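PDB 3WA7: tannase from Lactobacillus plantarum, which hydrolyses the galloyl ester bonds of tannins, probably through the serine-hydrolase chemistry of the alpha/beta-hydrolase fold. Local coordinates for residues A[297-308]-A[320-330]. Sequence-based numbering, arbitrary orientation.
Sequences RQLLISSAQTAF and FVVTGNQVTDL. With SO4 (sulfate ion), chain B.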
ATOM      1  N   ARG A 297       4.099  -9.550 -19.412  1.00  6.62           N
ATOM      2  CA  ARG A 297       3.549  -9.240 -20.733  1.00  6.45           C
ATOM      3  C   ARG A 297       2.090  -9.682 -20.822  1.00  6.63           C
ATOM      4  O   ARG A 297       1.222  -8.940 -21.284  1.00  5.21           O
ATOM      5  CB  ARG A 297       4.356  -9.949 -21.829  1.00  7.28           C
ATOM      6  CG  ARG A 297       3.880  -9.628 -23.243  1.00  7.60           C
ATOM      7  CD  ARG A 297       4.569 -10.485 -24.313  1.00  9.96           C
ATOM      8  NE  ARG A 297       6.029 -10.438 -24.222  1.00 10.09           N
ATOM      9  CZ  ARG A 297       6.780 -11.441 -23.775  1.00 12.78           C
ATOM     10  NH1 ARG A 297       6.213 -12.575 -23.378  1.00 12.12           N
ATOM     11  NH2 ARG A 297       8.098 -11.312 -23.724  1.00 12.46           N
ATOM     12  N   GLN A 298       1.826 -10.901 -20.371  1.00  6.69           N
ATOM     13  CA  GLN A 298       0.482 -11.459 -20.411  1.00  6.76           C
ATOM     14  C   GLN A 298      -0.515 -10.718 -19.526  1.00  7.48           C
ATOM     15  O   GLN A 298      -1.698 -10.606 -19.863  1.00  8.79           O
ATOM     16  CB  GLN A 298       0.552 -12.946 -20.048  1.00  5.83           C
ATOM     17  CG  GLN A 298       1.209 -13.750 -21.159  1.00  8.57           C
ATOM     18  CD  GLN A 298       1.910 -15.009 -20.689  1.00  7.58           C
ATOM     19  OE1 GLN A 298       2.561 -15.688 -21.484  1.00 13.33           O
ATOM     20  NE2 GLN A 298       1.783 -15.328 -19.409  1.00  8.85           N
ATOM     21  N   LEU A 299      -0.040 -10.202 -18.400  1.00  6.36           N
ATOM     22  CA  LEU A 299      -0.907  -9.467 -17.493  1.00  7.76           C
ATOM     23  C   LEU A 299      -1.323  -8.155 -18.156  1.00  6.55           C
ATOM     24  O   LEU A 299      -2.455  -7.701 -18.000  1.00  8.21           O
ATOM     25  CB  LEU A 299      -0.175  -9.196 -16.179  1.00  9.14           C
ATOM     26  CG  LEU A 299      -1.004  -8.683 -15.005  1.00 13.25           C
ATOM     27  CD1 LEU A 299      -2.209  -9.588 -14.757  1.00 14.20           C
ATOM     28  CD2 LEU A 299      -0.113  -8.639 -13.778  1.00 14.80           C
ATOM     29  N   LEU A 300      -0.409  -7.551 -18.907  1.00  5.15           N
ATOM     30  CA  LEU A 300      -0.725  -6.308 -19.600  1.00  6.10           C
ATOM     31  C   LEU A 300      -1.659  -6.582 -20.779  1.00  6.31           C
ATOM     32  O   LEU A 300      -2.501  -5.752 -21.124  1.00  6.77           O
ATOM     33  CB  LEU A 300       0.565  -5.618 -20.060  1.00  6.87           C
ATOM     34  CG  LEU A 300       1.255  -4.878 -18.907  1.00  7.30           C
ATOM     35  CD1 LEU A 300       2.718  -4.603 -19.233  1.00  8.49           C
ATOM     36  CD2 LEU A 300       0.508  -3.581 -18.631  1.00  9.09           C
ATOM     37  N   ILE A 301      -1.517  -7.750 -21.398  1.00  6.67           N
ATOM     38  CA  ILE A 301      -2.393  -8.105 -22.509  1.00  6.25           C
ATOM     39  C   ILE A 301      -3.796  -8.293 -21.938  1.00  7.97           C
ATOM     40  O   ILE A 301      -4.782  -7.843 -22.519  1.00  7.13           O
ATOM     41  CB  ILE A 301      -1.927  -9.407 -23.203  1.00  6.59           C
ATOM     42  CG1 ILE A 301      -0.659  -9.124 -24.016  1.00  6.46           C
ATOM     43  CG2 ILE A 301      -3.038  -9.950 -24.114  1.00  7.52           C
ATOM     44  CD1 ILE A 301      -0.045 -10.350 -24.667  1.00  8.53           C
ATOM     45  N   SER A 302      -3.875  -8.950 -20.786  1.00  6.66           N
ATOM     46  CA  SER A 302      -5.158  -9.184 -20.136  1.00  8.35           C
ATOM     47  C   SER A 302      -5.798  -7.858 -19.721  1.00  7.28           C
ATOM     48  O   SER A 302      -7.017  -7.690 -19.820  1.00  6.70           O
ATOM     49  CB  SER A 302      -4.971 -10.082 -18.912  1.00  7.23           C
ATOM     50  OG  SER A 302      -6.212 -10.330 -18.274  1.00 10.20           O
ATOM     51  N   SER A 303      -4.969  -6.924 -19.262  1.00  6.20           N
ATOM     52  CA  SER A 303      -5.446  -5.608 -18.846  1.00  5.33           C
ATOM     53  C   SER A 303      -6.072  -4.880 -20.029  1.00  5.96           C
ATOM     54  O   SER A 303      -7.158  -4.305 -19.917  1.00  6.55           O
ATOM     55  CB  SER A 303      -4.292  -4.771 -18.290  1.00  6.00           C
ATOM     56  OG  SER A 303      -4.726  -3.454 -17.983  1.00  4.61           O
ATOM     57  N   ALA A 304      -5.375  -4.910 -21.162  1.00  6.28           N
ATOM     58  CA  ALA A 304      -5.851  -4.270 -22.381  1.00  6.00           C
ATOM     59  C   ALA A 304      -7.127  -4.946 -22.871  1.00  6.49           C
ATOM     60  O   ALA A 304      -8.065  -4.277 -23.309  1.00  6.36           O
ATOM     61  CB  ALA A 304      -4.781  -4.346 -23.464  1.00  6.40           C
ATOM     62  N   GLN A 305      -7.153  -6.274 -22.810  1.00  5.94           N
ATOM     63  CA  GLN A 305      -8.321  -7.028 -23.258  1.00  7.41           C
ATOM     64  C   GLN A 305      -9.557  -6.630 -22.463  1.00  7.60           C
ATOM     65  O   GLN A 305     -10.619  -6.373 -23.030  1.00  6.72           O
ATOM     66  CB  GLN A 305      -8.087  -8.528 -23.097  1.00  6.29           C
ATOM     67  CG  GLN A 305      -9.216  -9.394 -23.655  1.00  7.90           C
ATOM     68  CD  GLN A 305      -9.295  -9.326 -25.166  1.00  9.33           C
ATOM     69  OE1 GLN A 305      -8.372  -9.749 -25.863  1.00  8.39           O
ATOM     70  NE2 GLN A 305     -10.397  -8.785 -25.682  1.00  8.62           N
ATOM     71  N   THR A 306      -9.413  -6.591 -21.143  1.00  7.69           N
ATOM     72  CA  THR A 306     -10.516  -6.238 -20.255  1.00  8.94           C
ATOM     73  C   THR A 306     -11.088  -4.862 -20.571  1.00  9.18           C
ATOM     74  O   THR A 306     -12.307  -4.679 -20.592  1.00 10.96           O
ATOM     75  CB  THR A 306     -10.061  -6.282 -18.785  1.00  9.42           C
ATOM     76  OG1 THR A 306      -9.721  -7.630 -18.445  1.00 10.83           O
ATOM     77  CG2 THR A 306     -11.164  -5.787 -17.858  1.00 10.06           C
ATOM     78  N   ALA A 307     -10.209  -3.897 -20.821  1.00  8.59           N
ATOM     79  CA  ALA A 307     -10.637  -2.541 -21.137  1.00  8.65           C
ATOM     80  C   ALA A 307     -11.305  -2.492 -22.506  1.00  8.66           C
ATOM     81  O   ALA A 307     -12.358  -1.878 -22.676  1.00  6.85           O
ATOM     82  CB  ALA A 307      -9.445  -1.597 -21.101  1.00  7.94           C
ATOM     83  N   PHE A 308     -10.689  -3.151 -23.480  1.00  7.84           N
ATOM     84  CA  PHE A 308     -11.215  -3.189 -24.840  1.00  9.17           C
ATOM     85  C   PHE A 308     -12.614  -3.812 -24.830  1.00  8.74           C
ATOM     86  O   PHE A 308     -13.527  -3.333 -25.511  1.00  8.35           O
ATOM     87  CB  PHE A 308     -10.261  -4.004 -25.723  1.00 11.91           C
ATOM     88  CG  PHE A 308     -10.601  -3.981 -27.188  1.00 14.92           C
ATOM     89  CD1 PHE A 308     -10.851  -2.780 -27.843  1.00 16.92           C
ATOM     90  CD2 PHE A 308     -10.633  -5.161 -27.922  1.00 18.29           C
ATOM     91  CE1 PHE A 308     -11.127  -2.755 -29.209  1.00 18.28           C
ATOM     92  CE2 PHE A 308     -10.908  -5.146 -29.291  1.00 20.79           C
ATOM     93  CZ  PHE A 308     -11.155  -3.940 -29.934  1.00 17.46           C
ATOM     94  N   PHE A 320       0.772  -3.126 -28.623  1.00  8.50           N
ATOM     95  CA  PHE A 320      -0.217  -4.188 -28.755  1.00  7.85           C
ATOM     96  C   PHE A 320      -0.592  -4.606 -30.168  1.00 10.32           C
ATOM     97  O   PHE A 320      -0.519  -3.824 -31.117  1.00 10.74           O
ATOM     98  CB  PHE A 320      -1.494  -3.823 -27.989  1.00  8.35           C
ATOM     99  CG  PHE A 320      -1.292  -3.673 -26.508  1.00  7.83           C
ATOM    100  CD1 PHE A 320      -0.914  -2.447 -25.963  1.00  8.95           C
ATOM    101  CD2 PHE A 320      -1.461  -4.761 -25.657  1.00  8.58           C
ATOM    102  CE1 PHE A 320      -0.708  -2.309 -24.589  1.00  8.77           C
ATOM    103  CE2 PHE A 320      -1.255  -4.634 -24.281  1.00  7.73           C
ATOM    104  CZ  PHE A 320      -0.879  -3.405 -23.747  1.00  6.84           C
ATOM    105  N   VAL A 321      -0.982  -5.869 -30.294  1.00 10.87           N
ATOM    106  CA  VAL A 321      -1.417  -6.417 -31.571  1.00 12.16           C
ATOM    107  C   VAL A 321      -2.853  -6.863 -31.362  1.00 11.82           C
ATOM    108  O   VAL A 321      -3.147  -7.622 -30.437  1.00 10.66           O
ATOM    109  CB  VAL A 321      -0.576  -7.634 -31.998  1.00 14.37           C
ATOM    110  CG1 VAL A 321      -1.106  -8.187 -33.316  1.00 15.93           C
ATOM    111  CG2 VAL A 321       0.883  -7.237 -32.139  1.00 14.97           C
ATOM    112  N   VAL A 322      -3.750  -6.380 -32.214  1.00 12.84           N
ATOM    113  CA  VAL A 322      -5.158  -6.730 -32.104  1.00 15.84           C
ATOM    114  C   VAL A 322      -5.645  -7.524 -33.307  1.00 17.06           C
ATOM    115  O   VAL A 322      -5.402  -7.148 -34.452  1.00 18.29           O
ATOM    116  CB  VAL A 322      -6.035  -5.468 -31.972  1.00 15.99           C
ATOM    117  CG1 VAL A 322      -7.511  -5.854 -31.976  1.00 17.38           C
ATOM    118  CG2 VAL A 322      -5.680  -4.724 -30.693  1.00 16.61           C
ATOM    119  N   THR A 323      -6.325  -8.631 -33.027  1.00 17.56           N
ATOM    120  CA  THR A 323      -6.888  -9.492 -34.061  1.00 20.74           C
ATOM    121  C   THR A 323      -8.371  -9.608 -33.717  1.00 20.74           C
ATOM    122  O   THR A 323      -8.724 -10.124 -32.658  1.00 20.50           O
ATOM    123  CB  THR A 323      -6.252 -10.894 -34.032  1.00 20.45           C
ATOM    124  OG1 THR A 323      -4.822 -10.773 -34.018  1.00 23.94           O
ATOM    125  CG2 THR A 323      -6.667 -11.688 -35.259  1.00 23.99           C
ATOM    126  N   GLY A 324      -9.237  -9.127 -34.604  1.00 21.58           N
ATOM    127  CA  GLY A 324     -10.661  -9.175 -34.320  1.00 20.76           C
ATOM    128  C   GLY A 324     -10.913  -8.353 -33.070  1.00 20.93           C
ATOM    129  O   GLY A 324     -10.518  -7.192 -33.007  1.00 22.07           O
ATOM    130  N   ASN A 325     -11.565  -8.944 -32.072  1.00 19.61           N
ATOM    131  CA  ASN A 325     -11.828  -8.240 -30.818  1.00 20.48           C
ATOM    132  C   ASN A 325     -10.873  -8.732 -29.734  1.00 17.71           C
ATOM    133  O   ASN A 325     -11.102  -8.507 -28.548  1.00 17.43           O
ATOM    134  CB  ASN A 325     -13.267  -8.473 -30.340  1.00 23.67           C
ATOM    135  CG  ASN A 325     -14.266  -7.545 -31.004  1.00 27.06           C
ATOM    136  OD1 ASN A 325     -14.017  -6.348 -31.154  1.00 29.93           O
ATOM    137  ND2 ASN A 325     -15.416  -8.090 -31.387  1.00 29.31           N
ATOM    138  N   GLN A 326      -9.798  -9.397 -30.143  1.00 16.88           N
ATOM    139  CA  GLN A 326      -8.843  -9.934 -29.186  1.00 16.57           C
ATOM    140  C   GLN A 326      -7.449  -9.321 -29.257  1.00 14.99           C
ATOM    141  O   GLN A 326      -6.925  -9.060 -30.342  1.00 14.55           O
ATOM    142  CB  GLN A 326      -8.727 -11.451 -29.374  1.00 19.79           C
ATOM    143  CG  GLN A 326     -10.034 -12.206 -29.173  1.00 21.94           C
ATOM    144  CD  GLN A 326     -10.568 -12.079 -27.757  1.00 25.61           C
ATOM    145  OE1 GLN A 326      -9.888 -12.433 -26.794  1.00 29.03           O
ATOM    146  NE2 GLN A 326     -11.790 -11.573 -27.626  1.00 26.96           N
ATOM    147  N   VAL A 327      -6.864  -9.080 -28.088  1.00 13.23           N
ATOM    148  CA  VAL A 327      -5.508  -8.547 -28.004  1.00 11.24           C
ATOM    149  C   VAL A 327      -4.660  -9.816 -28.030  1.00 11.52           C
ATOM    150  O   VAL A 327      -4.631 -10.575 -27.059  1.00 11.13           O
ATOM    151  CB  VAL A 327      -5.277  -7.793 -26.678  1.00 11.21           C
ATOM    152  CG1 VAL A 327      -3.890  -7.170 -26.676  1.00  9.19           C
ATOM    153  CG2 VAL A 327      -6.344  -6.722 -26.491  1.00  9.91           C
ATOM    154  N   THR A 328      -3.977 -10.047 -29.146  1.00 11.63           N
ATOM    155  CA  THR A 328      -3.193 -11.265 -29.318  1.00 12.44           C
ATOM    156  C   THR A 328      -1.707 -11.241 -28.991  1.00 12.86           C
ATOM    157  O   THR A 328      -1.084 -12.297 -28.887  1.00 13.29           O
ATOM    158  CB  THR A 328      -3.352 -11.796 -30.749  1.00 13.96           C
ATOM    159  OG1 THR A 328      -2.913 -10.800 -31.681  1.00 13.49           O
ATOM    160  CG2 THR A 328      -4.811 -12.128 -31.023  1.00 15.47           C
ATOM    161  N   ASP A 329      -1.126 -10.060 -28.839  1.00 12.35           N
ATOM    162  CA  ASP A 329       0.291 -10.000 -28.517  1.00 11.92           C
ATOM    163  C   ASP A 329       0.677  -8.619 -28.022  1.00 11.28           C
ATOM    164  O   ASP A 329      -0.102  -7.670 -28.110  1.00  8.11           O
ATOM    165  CB  ASP A 329       1.135 -10.356 -29.743  1.00 15.30           C
ATOM    166  CG  ASP A 329       2.437 -11.051 -29.373  1.00 18.72           C
ATOM    167  OD1 ASP A 329       2.936 -10.838 -28.247  1.00 19.69           O
ATOM    168  OD2 ASP A 329       2.965 -11.808 -30.215  1.00 21.31           O
ATOM    169  N   LEU A 330       1.894  -8.516 -27.507  1.00  8.96           N
ATOM    170  CA  LEU A 330       2.393  -7.257 -26.987  1.00  8.92           C
ATOM    171  C   LEU A 330       3.908  -7.175 -27.023  1.00  9.08           C
ATOM    172  O   LEU A 330       4.604  -8.116 -26.630  1.00  9.66           O
ATOM    173  CB  LEU A 330       1.934  -7.059 -25.537  1.00  8.78           C
ATOM    174  CG  LEU A 330       2.651  -5.946 -24.756  1.00  9.21           C
ATOM    175  CD1 LEU A 330       2.339  -4.593 -25.373  1.00  8.69           C
ATOM    176  CD2 LEU A 330       2.225  -5.980 -23.296  1.00  9.44           C
TER
HETATM  177  S   SO4 B 501       9.156  -8.186 -25.394  1.00 13.36           S
HETATM  178  O1  SO4 B 501       7.685  -8.255 -25.463  1.00 14.72           O
HETATM  179  O2  SO4 B 501       9.586  -6.857 -24.930  1.00 11.17           O
HETATM  180  O3  SO4 B 501       9.656  -9.217 -24.467  1.00 14.36           O
HETATM  181  O4  SO4 B 501       9.716  -8.431 -26.739  1.00 17.84           O
HETATM  182  O   HOH W   1      -6.360 -11.313 -24.916  1.00 16.48           O
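V327 and Q305 join a beta hairpin, strands 320-323 and 326-330 linked by a type II' turn, to helix 297-308, which runs nearly antiparallel to the second strand (162°). The hairpin lies at the periphery of this alpha/beta-hydrolase, while S303 OG ties the helix to L445 O, just beyond edge strand 440-444 of the central sheet. Two hydrogen bonds cross, both made by the Q305 amide, which accepts one and donates the other. V327 N gives a nearly straight bond to Q305 OE1 (2.8 Å), approaching tilted from the carbonyl plane, while Q305 NE2 donates to N325 O (3.0 Å) within the planes of both groups. The bend at chi2 (68°) turns this amide onto the strand backbone, and a water donating to both Q305 OE1 and V327 O adds a bridge. A leucine in place of Q305 would probably leave V327 N and N325 O without these side-chain mates and the bridging water without one acceptor. The Q326 amide lies almost parallel to that of Q305. Apolar contacts fill the middle: I301 sets CG2 against V327 CG1 (3.9 Å) and CG1 against L330 CB (3.6 Å), and A304 CB meets F320 CE2 (3.6 Å). One face of the F320 ring is covered by L330 CD1, and W447 meets the ring steeply. At the turn, the F308 ring edge abuts N325 O. At the other end, R297 runs past L330, its CD 3.3 Å from L330 O, and grips a sulfate through NE to O1 and NH2 to O3 (2.7 Å).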